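Local coordinates for probable mannosyltransferase KTR4 (Saccharomyces cerevisiae, PDB 5A07), which is a probable mannosyltransferase of the yeast KTR family, built on a GT-A type fold and modelled with GDP and a manganese ion, at residues Q247-N252 against H372-I377; D253-F258 against L364-S369. One frame throughout, in Å; residues are numbered along the deposited sequence.

Interaction 1 (Q247-N252 against H372-I377)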
loop_
_atom_site.group_PDB
_atom_site.type_symbol
_atom_site.label_atom_id
_atom_site.label_comp_id
_atom_site.label_asym_id
_atom_site.label_seq_id
_atom_site.Cartn_x
_atom_site.Cartn_y
_atom_site.Cartn_z
ATOM N N GLN B 247 -11.809 -10.515 8.782
ATOM C CA GLN B 247 -13.296 -10.633 8.858
ATOM C C GLN B 247 -13.949 -9.256 8.798
ATOM O O GLN B 247 -15.027 -9.144 8.255
ATOM C CB GLN B 247 -13.783 -11.419 10.119
ATOM C CG GLN B 247 -13.332 -12.873 10.134
ATOM C CD GLN B 247 -14.026 -13.773 9.104
ATOM O OE1 GLN B 247 -14.382 -13.339 8.048
ATOM N NE2 GLN B 247 -14.206 -15.047 9.450
ATOM N N PHE B 248 -13.320 -8.217 9.380
ATOM C CA PHE B 248 -13.809 -6.882 9.222
ATOM C C PHE B 248 -13.851 -6.476 7.767
ATOM O O PHE B 248 -14.857 -5.933 7.264
ATOM C CB PHE B 248 -12.981 -5.890 10.041
ATOM C CG PHE B 248 -13.216 -4.481 9.670
ATOM C CD1 PHE B 248 -14.266 -3.779 10.219
ATOM C CD2 PHE B 248 -12.393 -3.849 8.723
ATOM C CE1 PHE B 248 -14.553 -2.469 9.837
ATOM C CE2 PHE B 248 -12.634 -2.516 8.355
ATOM C CZ PHE B 248 -13.733 -1.830 8.892
ATOM N N MET B 249 -12.799 -6.807 7.042
ATOM C CA MET B 249 -12.734 -6.463 5.599
ATOM C C MET B 249 -13.881 -7.154 4.843
ATOM O O MET B 249 -14.561 -6.559 3.989
ATOM C CB MET B 249 -11.421 -6.924 4.948
ATOM C CG MET B 249 -10.100 -6.455 5.521
ATOM S SD MET B 249 -9.931 -4.737 5.314
ATOM C CE MET B 249 -9.367 -4.692 3.587
ATOM N N ASN B 250 -14.018 -8.422 5.099
ATOM C CA ASN B 250 -15.000 -9.219 4.405
ATOM C C ASN B 250 -16.421 -8.751 4.731
ATOM O O ASN B 250 -17.238 -8.520 3.824
ATOM C CB ASN B 250 -14.853 -10.687 4.812
ATOM C CG ASN B 250 -15.631 -11.579 3.907
ATOM O OD1 ASN B 250 -15.263 -11.806 2.783
ATOM N ND2 ASN B 250 -16.769 -11.991 4.371
ATOM N N LYS B 251 -16.731 -8.617 6.021
ATOM C CA LYS B 251 -18.038 -8.221 6.430
ATOM C C LYS B 251 -18.424 -6.803 5.990
ATOM O O LYS B 251 -19.592 -6.524 5.861
ATOM C CB LYS B 251 -18.196 -8.367 7.945
ATOM C CG LYS B 251 -19.607 -8.434 8.404
ATOM C CD LYS B 251 -20.341 -9.722 7.968
ATOM C CE LYS B 251 -21.866 -9.565 8.038
ATOM N NZ LYS B 251 -22.293 -9.245 9.429
ATOM N N ASN B 252 -17.477 -5.898 5.781
ATOM C CA ASN B 252 -17.778 -4.533 5.380
ATOM C C ASN B 252 -17.401 -4.203 3.930
ATOM O O ASN B 252 -17.288 -3.052 3.559
ATOM C CB ASN B 252 -17.164 -3.575 6.408
ATOM C CG ASN B 252 -17.777 -3.769 7.781
ATOM O OD1 ASN B 252 -18.864 -3.280 8.050
ATOM N ND2 ASN B 252 -17.160 -4.627 8.630
ATOM N N HIS B 372 -10.130 1.087 2.791
ATOM C CA HIS B 372 -10.292 1.428 4.188
ATOM C C HIS B 372 -8.975 1.990 4.730
ATOM O O HIS B 372 -7.940 1.279 4.678
ATOM C CB HIS B 372 -10.706 0.223 4.994
ATOM C CG HIS B 372 -10.909 0.479 6.444
ATOM N ND1 HIS B 372 -12.021 1.135 6.933
ATOM C CD2 HIS B 372 -10.148 0.188 7.521
ATOM C CE1 HIS B 372 -11.926 1.260 8.245
ATOM N NE2 HIS B 372 -10.806 0.673 8.636
ATOM N N TRP B 373 -9.060 3.118 5.435
ATOM C CA TRP B 373 -7.939 3.671 6.200
ATOM C C TRP B 373 -7.985 3.173 7.652
ATOM O O TRP B 373 -8.880 3.545 8.433
ATOM C CB TRP B 373 -7.954 5.208 6.172
ATOM C CG TRP B 373 -6.850 5.860 6.926
ATOM C CD1 TRP B 373 -5.611 5.383 7.087
ATOM C CD2 TRP B 373 -6.856 7.135 7.510
ATOM N NE1 TRP B 373 -4.843 6.236 7.820
ATOM C CE2 TRP B 373 -5.599 7.325 8.110
ATOM C CE3 TRP B 373 -7.818 8.148 7.624
ATOM C CZ2 TRP B 373 -5.258 8.488 8.765
ATOM C CZ3 TRP B 373 -7.494 9.279 8.282
ATOM C CH2 TRP B 373 -6.215 9.458 8.839
ATOM N N PHE B 374 -7.011 2.319 8.011
ATOM C CA PHE B 374 -6.971 1.681 9.318
ATOM C C PHE B 374 -6.361 2.653 10.313
ATOM O O PHE B 374 -5.196 2.514 10.747
ATOM C CB PHE B 374 -6.159 0.366 9.279
ATOM C CG PHE B 374 -6.987 -0.824 8.927
ATOM C CD1 PHE B 374 -7.914 -1.313 9.818
ATOM C CD2 PHE B 374 -6.856 -1.443 7.665
ATOM C CE1 PHE B 374 -8.720 -2.409 9.466
ATOM C CE2 PHE B 374 -7.646 -2.520 7.347
ATOM C CZ PHE B 374 -8.589 -3.009 8.236
ATOM N N ARG B 375 -7.155 3.645 10.702
ATOM C CA ARG B 375 -6.683 4.693 11.599
ATOM C C ARG B 375 -6.163 4.101 12.909
ATOM O O ARG B 375 -5.223 4.649 13.516
ATOM C CB ARG B 375 -7.804 5.725 11.876
ATOM C CG ARG B 375 -8.137 6.575 10.649
ATOM C CD ARG B 375 -9.394 7.390 10.902
ATOM N NE ARG B 375 -9.171 8.485 11.878
ATOM C CZ ARG B 375 -10.130 9.288 12.326
ATOM N NH1 ARG B 375 -11.401 9.175 11.860
ATOM N NH2 ARG B 375 -9.850 10.205 13.227
ATOM N N ASP B 376 -6.774 3.023 13.344
ATOM C CA ASP B 376 -6.492 2.438 14.633
ATOM C C ASP B 376 -5.202 1.623 14.660
ATOM O O ASP B 376 -4.759 1.255 15.784
ATOM C CB ASP B 376 -7.679 1.564 15.168
ATOM C CG ASP B 376 -8.164 0.486 14.150
ATOM O OD1 ASP B 376 -7.975 0.620 12.874
ATOM O OD2 ASP B 376 -8.800 -0.508 14.585
ATOM N N ILE B 377 -4.647 1.287 13.487
ATOM C CA ILE B 377 -3.431 0.452 13.434
ATOM C C ILE B 377 -2.235 1.387 13.547
ATOM O O ILE B 377 -1.765 1.968 12.571
ATOM C CB ILE B 377 -3.377 -0.507 12.238
ATOM C CG1 ILE B 377 -4.575 -1.430 12.305
ATOM C CG2 ILE B 377 -2.031 -1.240 12.324
ATOM C CD1 ILE B 377 -4.614 -2.452 11.191
#

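Interaction 2 (D253-F258 against L364-S369)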
loop_
_atom_site.group_PDB
_atom_site.type_symbol
_atom_site.label_atom_id
_atom_site.label_comp_id
_atom_site.label_asym_id
_atom_site.label_seq_id
_atom_site.Cartn_x
_atom_site.Cartn_y
_atom_site.Cartn_z
ATOM N N ASP B 253 -17.165 -5.243 3.139
ATOM C CA ASP B 253 -16.855 -5.145 1.713
ATOM C C ASP B 253 -15.695 -4.231 1.381
ATOM O O ASP B 253 -15.731 -3.475 0.430
ATOM C CB ASP B 253 -18.134 -4.784 0.907
ATOM C CG ASP B 253 -19.187 -5.923 0.981
ATOM O OD1 ASP B 253 -18.779 -7.106 0.968
ATOM O OD2 ASP B 253 -20.373 -5.624 1.103
ATOM N N LYS B 254 -14.601 -4.366 2.144
ATOM C CA LYS B 254 -13.405 -3.664 1.860
ATOM C C LYS B 254 -12.427 -4.546 1.137
ATOM O O LYS B 254 -12.156 -5.670 1.551
ATOM C CB LYS B 254 -12.769 -3.130 3.149
ATOM C CG LYS B 254 -13.744 -2.391 4.028
ATOM C CD LYS B 254 -14.342 -1.182 3.362
ATOM C CE LYS B 254 -15.252 -0.467 4.380
ATOM N NZ LYS B 254 -15.882 0.614 3.610
ATOM N N ILE B 255 -11.874 -4.012 0.071
ATOM C CA ILE B 255 -10.891 -4.762 -0.696
ATOM C C ILE B 255 -9.449 -4.399 -0.387
ATOM O O ILE B 255 -8.539 -5.026 -0.884
ATOM C CB ILE B 255 -11.110 -4.577 -2.205
ATOM C CG1 ILE B 255 -10.915 -3.150 -2.641
ATOM C CG2 ILE B 255 -12.502 -5.170 -2.581
ATOM C CD1 ILE B 255 -10.765 -2.928 -4.162
ATOM N N TYR B 256 -9.248 -3.326 0.394
ATOM C CA TYR B 256 -7.894 -2.857 0.604
ATOM C C TYR B 256 -7.863 -2.047 1.895
ATOM O O TYR B 256 -8.791 -1.277 2.176
ATOM C CB TYR B 256 -7.422 -2.030 -0.563
ATOM C CG TYR B 256 -5.911 -1.762 -0.556
ATOM C CD1 TYR B 256 -5.023 -2.748 -0.968
ATOM C CD2 TYR B 256 -5.396 -0.579 -0.144
ATOM C CE1 TYR B 256 -3.661 -2.531 -0.950
ATOM C CE2 TYR B 256 -4.016 -0.347 -0.166
ATOM C CZ TYR B 256 -3.174 -1.340 -0.586
ATOM O OH TYR B 256 -1.830 -1.132 -0.601
ATOM N N GLY B 257 -6.811 -2.253 2.662
ATOM C CA GLY B 257 -6.550 -1.508 3.871
ATOM C C GLY B 257 -5.158 -0.922 3.891
ATOM O O GLY B 257 -4.165 -1.613 3.529
ATOM N N PHE B 258 -5.066 0.348 4.320
ATOM C CA PHE B 258 -3.820 1.044 4.390
ATOM C C PHE B 258 -3.747 1.856 5.681
ATOM O O PHE B 258 -4.757 2.106 6.343
ATOM C CB PHE B 258 -3.617 1.945 3.156
ATOM C CG PHE B 258 -4.449 3.218 3.156
ATOM C CD1 PHE B 258 -5.740 3.213 2.723
ATOM C CD2 PHE B 258 -3.926 4.407 3.606
ATOM C CE1 PHE B 258 -6.509 4.377 2.733
ATOM C CE2 PHE B 258 -4.687 5.570 3.636
ATOM C CZ PHE B 258 -5.979 5.532 3.208
ATOM N N LEU B 364 -8.432 3.722 -9.955
ATOM C CA LEU B 364 -9.102 3.776 -11.265
ATOM C C LEU B 364 -10.155 2.698 -11.403
ATOM O O LEU B 364 -11.228 2.955 -12.012
ATOM C CB LEU B 364 -8.084 3.633 -12.396
ATOM C CG LEU B 364 -7.182 4.845 -12.472
ATOM C CD1 LEU B 364 -6.020 4.538 -13.365
ATOM C CD2 LEU B 364 -7.899 6.078 -12.958
ATOM N N PHE B 365 -9.937 1.506 -10.820
ATOM C CA PHE B 365 -10.736 0.334 -11.163
ATOM C C PHE B 365 -11.606 -0.143 -10.068
ATOM O O PHE B 365 -12.230 -1.171 -10.229
ATOM C CB PHE B 365 -9.864 -0.839 -11.686
ATOM C CG PHE B 365 -8.861 -0.432 -12.754
ATOM C CD1 PHE B 365 -9.226 0.434 -13.764
ATOM C CD2 PHE B 365 -7.605 -0.950 -12.764
ATOM C CE1 PHE B 365 -8.317 0.845 -14.751
ATOM C CE2 PHE B 365 -6.672 -0.551 -13.702
ATOM C CZ PHE B 365 -7.029 0.357 -14.710
ATOM N N ALA B 366 -11.681 0.597 -8.956
ATOM C CA ALA B 366 -12.477 0.204 -7.797
ATOM C C ALA B 366 -13.143 1.424 -7.207
ATOM O O ALA B 366 -12.679 2.548 -7.381
ATOM C CB ALA B 366 -11.632 -0.450 -6.721
ATOM N N ASP B 367 -14.212 1.158 -6.492
ATOM C CA ASP B 367 -14.956 2.153 -5.788
ATOM C C ASP B 367 -14.154 2.590 -4.563
ATOM O O ASP B 367 -13.836 1.780 -3.708
ATOM C CB ASP B 367 -16.272 1.527 -5.263
ATOM C CG ASP B 367 -17.182 2.547 -4.610
ATOM O OD1 ASP B 367 -16.749 3.506 -3.907
ATOM O OD2 ASP B 367 -18.410 2.422 -4.774
ATOM N N LYS B 368 -13.890 3.878 -4.439
ATOM C CA LYS B 368 -13.029 4.355 -3.390
ATOM C C LYS B 368 -13.549 4.100 -1.945
ATOM O O LYS B 368 -12.730 4.107 -0.983
ATOM C CB LYS B 368 -12.698 5.809 -3.591
ATOM C CG LYS B 368 -13.874 6.741 -3.338
ATOM C CD LYS B 368 -13.542 8.056 -4.015
ATOM C CE LYS B 368 -14.317 9.209 -3.429
ATOM N NZ LYS B 368 -15.606 9.217 -3.986
ATOM N N SER B 369 -14.852 3.879 -1.774
ATOM C CA SER B 369 -15.437 3.595 -0.459
ATOM C C SER B 369 -15.171 2.130 -0.016
ATOM O O SER B 369 -15.441 1.791 1.128
ATOM C CB SER B 369 -16.940 3.893 -0.464
ATOM O OG SER B 369 -17.611 3.004 -1.356
#

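Interaction 1 (Q247-N252 against H372-I377)
Phe248 and His372 meet edge to face: the far end of the phenyl ring points at one face of the imidazole, with Phe248 CE2 standing 3.6 Å above the plane of the His372 ring and over its centre. The two planes are inclined at 60°, and the closest pair of atoms is Phe248 CZ and His372 CE1, 3.6 Å apart. In turn, His372 CG lies in the plane of the Phe248 ring, at its edge. The Phe374 ring has His372 CD2 over the centre of one face, while Met249 SD comes in at its edge, 3.7 Å from Phe374 CZ. The pair is a Met-aromatic contact with the sulfur near the ring plane, 79° off the normal. Phe248 also runs alongside Phe374 in the opposite sense, Phe248 CD2 lying 3.9 Å from Phe374 CZ, with the rings tilted obliquely.

The torsions explain the reach. Phe248 swings CG opposite its own N (chi1 166°), which sends the ring off the helix toward His372, whereas Met249 bends at both chi2 and chi3 to bring its sulfur round to Phe374. Beyond the rings, His372 NE2 is hydrogen-bonded to the hydroxyl of Tyr434, the last residue of the chain, which also touches Phe374. Phe248 O takes two bonds from Asn252, from its backbone N and from ND2 at 3.0 Å; the side chain of this first residue to leave helical geometry thus adds to the backbone bond at the helix end, and its ND2 also bonds Asn91 OD1. Ile323 of strand 322-325 packs against both Met249 and Phe374. Together Phe248, His372 and Phe374 make a buried aromatic cluster that seats helix 245-251 against the end of strand 371-373, the helix-on-sheet layering expected of a GT-A alpha/beta fold.

Interaction 2 (D253-F258 against L364-S369)
Asp367 OD1 is gripped twice by Ser369, the residue whose carbonyl O receives Lys254 NZ. The hydroxyl Ser369 OG donates to Asp367 OD1 at 2.7 Å, coming from well above the carboxylate plane. The backbone Ser369 N reaches that same Asp367 OD1 at 2.9 Å on the anti side, and both donors approach from one face of the carboxylate. The N-H bond makes an Asx turn at the start of the 3-10 segment that follows helix 354-365. The bond across the contact then follows: Lys254 NZ lies 2.8 Å from Ser369 O, nearly in line with the carbonyl (C=O...N 171°). To get there the lysine chain turns at chi2 (-61°) and then runs out extended, its buried length also touching His372.

The contact lies at the entrance to two parallel neighbouring strands of the mixed sheet of this GT-A-type fold: residues 253-255 lead into strand 256-262, while the chain from Leu364 to Ser369 runs toward strand 371-373. On the first side the turn is set by a Schellman motif ending helix 245-251, with Asp253 at positive phi as its C-prime residue, Asp253 N bonded to Asn250 O and Lys254 N to Met249 O.

The apolar half of the contact is one touch, Ile255 CD1 against the methyl CB of Ala366 at 3.7 Å. Ile255 places CG1 between its own N and carbonyl carbon (chi1 63°) and then extends, so the delta methyl is the part that arrives at Ala366. The same side chain also packs on Leu362 of helix 354-365 and on Ser370. Ile255 is further held through its backbone, which hydrogen-bonds to Ser370, just before strand 371-373, and to Asp325 of strand 322-325.

Overall arrangement
Coming from the N terminus, the chain passes several helices and the strands up to 236-237 before it reaches helix 245-251, turns at Asp253 and enters strand 256-262, so the first halves of both interactions follow one another directly. It then travels over a hundred residues, about half of them helical, before helix 354-365 brings in 364-369, where interaction 2 closes its loop. Soon after, 372-377 closes the longer loop of interaction 1 around it. Strands 256-262 and 371-373 lie side by side, with probable backbone hydrogen bonds from His372 N to Tyr256 O and Phe374 N to Phe258 O. Interaction 1 ties helix 245-251 to strand 371-373 and the turn after it; interaction 2 joins the approaches to both strands.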